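Local atomic coordinates of putative NADH dehydrogenase/NAD(P)H nitroreductase (PDB entry 3M5K), a protein that binds flavin mononucleotide as a dimer and is probably an FMN-dependent oxidoreductase of the nitroreductase family. Residues N92-F95 against L96-A100. Numbering follows the deposited sequence.
Sequences NAWF and LDCSA. With FMN (flavin mononucleotide), chain E.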
ATOM      1  N   ASN A  92      15.933  -0.923  -3.874  1.00 18.48           N
ATOM      2  CA  ASN A  92      15.353  -2.090  -3.188  1.00 19.38           C
ATOM      3  C   ASN A  92      14.019  -1.881  -2.448  1.00 20.33           C
ATOM      4  O   ASN A  92      13.534  -2.803  -1.776  1.00 23.69           O
ATOM      5  CB  ASN A  92      16.384  -2.672  -2.222  1.00 19.40           C
ATOM      6  CG  ASN A  92      17.584  -3.239  -2.936  1.00 19.06           C
ATOM      7  OD1 ASN A  92      17.450  -4.046  -3.867  1.00 20.75           O
ATOM      8  ND2 ASN A  92      18.763  -2.817  -2.514  1.00 18.25           N
ATOM      9  N   ALA A  93      13.436  -0.679  -2.525  1.00 17.77           N
ATOM     10  CA  ALA A  93      12.175  -0.412  -1.831  1.00 18.82           C
ATOM     11  C   ALA A  93      11.179   0.462  -2.566  1.00 16.08           C
ATOM     12  O   ALA A  93      10.034   0.602  -2.087  1.00 15.35           O
ATOM     13  CB  ALA A  93      12.424   0.121  -0.370  1.00 17.24           C
ATOM     14  N   TRP A  94      11.535   1.032  -3.733  1.00 17.18           N
ATOM     15  CA  TRP A  94      10.605   1.946  -4.388  1.00 17.93           C
ATOM     16  C   TRP A  94       9.238   1.248  -4.627  1.00 16.40           C
ATOM     17  O   TRP A  94       8.207   1.874  -4.495  1.00 17.04           O
ATOM     18  CB  TRP A  94      11.154   2.495  -5.740  1.00 17.94           C
ATOM     19  CG  TRP A  94      11.261   1.469  -6.800  1.00 15.55           C
ATOM     20  CD1 TRP A  94      12.358   0.716  -7.105  1.00 16.58           C
ATOM     21  CD2 TRP A  94      10.227   1.055  -7.717  1.00 13.12           C
ATOM     22  NE1 TRP A  94      12.083  -0.104  -8.140  1.00 17.91           N
ATOM     23  CE2 TRP A  94      10.779   0.056  -8.528  1.00 15.21           C
ATOM     24  CE3 TRP A  94       8.877   1.409  -7.889  1.00 15.72           C
ATOM     25  CZ2 TRP A  94      10.037  -0.621  -9.503  1.00 15.70           C
ATOM     26  CZ3 TRP A  94       8.161   0.792  -8.897  1.00 16.88           C
ATOM     27  CH2 TRP A  94       8.736  -0.248  -9.664  1.00 15.91           C
ATOM     28  N   PHE A  95       9.266  -0.037  -5.014  1.00 16.26           N
ATOM     29  CA  PHE A  95       8.046  -0.791  -5.349  1.00 17.18           C
ATOM     30  C   PHE A  95       7.170  -1.088  -4.103  1.00 19.41           C
ATOM     31  O   PHE A  95       5.965  -1.319  -4.217  1.00 19.19           O
ATOM     32  CB  PHE A  95       8.375  -2.090  -6.121  1.00 18.82           C
ATOM     33  CG  PHE A  95       9.510  -2.866  -5.547  1.00 18.85           C
ATOM     34  CD1 PHE A  95       9.289  -3.750  -4.472  1.00 20.24           C
ATOM     35  CD2 PHE A  95      10.816  -2.682  -6.010  1.00 20.93           C
ATOM     36  CE1 PHE A  95      10.337  -4.436  -3.910  1.00 19.63           C
ATOM     37  CE2 PHE A  95      11.880  -3.356  -5.438  1.00 20.95           C
ATOM     38  CZ  PHE A  95      11.642  -4.253  -4.386  1.00 20.08           C
ATOM     39  N   LEU A  96       7.774  -1.040  -2.929  1.00 17.83           N
ATOM     40  CA  LEU A  96       7.037  -1.157  -1.665  1.00 17.75           C
ATOM     41  C   LEU A  96       6.439   0.208  -1.285  1.00 15.99           C
ATOM     42  O   LEU A  96       5.227   0.332  -1.137  1.00 14.75           O
ATOM     43  CB  LEU A  96       7.978  -1.664  -0.598  1.00 16.89           C
ATOM     44  CG  LEU A  96       8.689  -3.008  -0.918  1.00 15.85           C
ATOM     45  CD1 LEU A  96       9.586  -3.395   0.203  1.00 19.17           C
ATOM     46  CD2 LEU A  96       7.670  -4.143  -1.250  1.00 15.37           C
ATOM     47  N   ASP A  97       7.292   1.230  -1.195  1.00 17.06           N
ATOM     48  CA  ASP A  97       6.874   2.591  -0.910  1.00 17.12           C
ATOM     49  C   ASP A  97       5.765   3.023  -1.851  1.00 15.60           C
ATOM     50  O   ASP A  97       4.764   3.629  -1.430  1.00 15.94           O
ATOM     51  CB  ASP A  97       8.013   3.596  -1.087  1.00 16.82           C
ATOM     52  CG  ASP A  97       9.196   3.404  -0.113  1.00 18.13           C
ATOM     53  OD1 ASP A  97       9.264   2.452   0.711  1.00 17.53           O
ATOM     54  OD2 ASP A  97      10.097   4.253  -0.212  1.00 18.51           O
ATOM     55  N   CYS A  98       5.962   2.781  -3.155  1.00 16.57           N
ATOM     56  CA  CYS A  98       5.001   3.251  -4.146  1.00 17.40           C
ATOM     57  C   CYS A  98       3.695   2.472  -4.148  1.00 16.62           C
ATOM     58  O   CYS A  98       2.645   3.004  -4.523  1.00 16.13           O
ATOM     59  CB  CYS A  98       5.629   3.265  -5.555  1.00 16.41           C
ATOM     60  SG  CYS A  98       6.947   4.475  -5.781  1.00 18.94           S
ATOM     61  N   SER A  99       3.742   1.217  -3.704  1.00 16.53           N
ATOM     62  CA  SER A  99       2.525   0.441  -3.493  1.00 14.46           C
ATOM     63  C   SER A  99       1.724   0.990  -2.302  1.00 15.15           C
ATOM     64  O   SER A  99       0.512   1.105  -2.370  1.00 16.44           O
ATOM     65  CB  SER A  99       2.868  -1.050  -3.279  1.00 16.45           C
ATOM     66  OG  SER A  99       3.364  -1.693  -4.463  1.00 16.36           O
ATOM     67  N   ALA A 100       2.409   1.358  -1.222  1.00 15.54           N
ATOM     68  CA  ALA A 100       1.767   2.027  -0.074  1.00 16.28           C
ATOM     69  C   ALA A 100       1.176   3.397  -0.479  1.00 16.15           C
ATOM     70  O   ALA A 100       0.071   3.745  -0.104  1.00 17.52           O
ATOM     71  CB  ALA A 100       2.744   2.178   1.084  1.00 15.97           C
TER
HETATM   72  N1  FMN E 301      11.244   1.699  10.083  1.00 20.10           N
HETATM   73  C2  FMN E 301      12.029   1.024  11.021  1.00 23.09           C
HETATM   74  O2  FMN E 301      12.175   1.470  12.171  1.00 21.64           O
HETATM   75  N3  FMN E 301      12.700  -0.114  10.662  1.00 21.73           N
HETATM   76  C4  FMN E 301      12.621  -0.626   9.381  1.00 23.09           C
HETATM   77  O4  FMN E 301      13.246  -1.664   9.130  1.00 17.91           O
HETATM   78  C4A FMN E 301      11.837   0.062   8.422  1.00 21.06           C
HETATM   79  N5  FMN E 301      11.767  -0.357   7.085  1.00 21.96           N
HETATM   80  C5A FMN E 301      10.819   0.179   6.254  1.00 17.72           C
HETATM   81  C6  FMN E 301      10.633  -0.391   5.003  1.00 18.59           C
HETATM   82  C7  FMN E 301       9.630   0.068   4.160  1.00 20.61           C
HETATM   83  C7M FMN E 301       9.433  -0.565   2.795  1.00 17.68           C
HETATM   84  C8  FMN E 301       8.814   1.130   4.563  1.00 17.87           C
HETATM   85  C8M FMN E 301       7.704   1.611   3.648  1.00 17.13           C
HETATM   86  C9  FMN E 301       9.007   1.702   5.829  1.00 16.90           C
HETATM   87  C9A FMN E 301      10.021   1.249   6.684  1.00 17.65           C
HETATM   88  N10 FMN E 301      10.274   1.850   7.934  1.00 18.76           N
HETATM   89  C10 FMN E 301      11.138   1.221   8.804  1.00 19.93           C
HETATM   90  C1' FMN E 301       9.534   3.088   8.360  1.00 18.52           C
HETATM   91  C2' FMN E 301      10.163   4.351   7.719  1.00 19.64           C
HETATM   92  O2' FMN E 301      11.414   4.672   8.339  1.00 23.53           O
HETATM   93  C3' FMN E 301       9.172   5.516   7.762  1.00 17.54           C
HETATM   94  O3' FMN E 301       8.004   5.185   7.042  1.00 18.56           O
HETATM   95  C4' FMN E 301       9.756   6.839   7.264  1.00 19.59           C
HETATM   96  O4' FMN E 301      10.757   7.271   8.168  1.00 20.30           O
HETATM   97  C5' FMN E 301       8.687   7.900   7.133  1.00 21.36           C
HETATM   98  O5' FMN E 301       8.194   8.181   8.448  1.00 19.58           O
HETATM   99  P   FMN E 301       6.664   7.977   8.781  1.00 19.86           P
HETATM  100  O1P FMN E 301       5.810   8.893   7.933  1.00 20.50           O
HETATM  101  O2P FMN E 301       6.306   6.501   8.607  1.00 17.51           O
HETATM  102  O3P FMN E 301       6.559   8.382  10.276  1.00 18.28           O
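F95 and L96 lie side by side in the first turn of helix 94-111, their side chains pointing the same way. L96 CD2 packs on F95 CD1 at 3.6 Å. CG of F95 sits between the backbone N and the carbonyl carbon (chi1 45°), which brings the ring back beside L96. The ring also meets that of F95 of the second subunit, with the planes at about 70°. Cutting the F95 ring back to an alanine is likely to leave L96 CD2 without its aromatic neighbour and to open a gap where the two F95 rings meet. L96 CD1 reaches FMN C7M at 3.8 Å. O of A93, the N-cap residue, accepts a nearly straight bond from D97 N (3.0 Å) and a more bent one from L96 N, which comes from above the carbonyl plane. S99 OG turns back to F95 O at 2.6 Å and meets it nearly end-on, while S99 N adds a weak bond. C98 SG lies at the edge of the W94 ring, 4.2 Å from CE3. D97 OD1 is 3.4 Å from FMN C8M. The D97 carboxylate is held by two hydrogen bonds, OD2 to S43 OG and OD1 to S44 N. The flavin's dimethylbenzene end thus meets a leucine methyl and a hydrogen-bonded carboxylate, while several polar FMN atoms bond to the second subunit, consistent with a shared cofactor site.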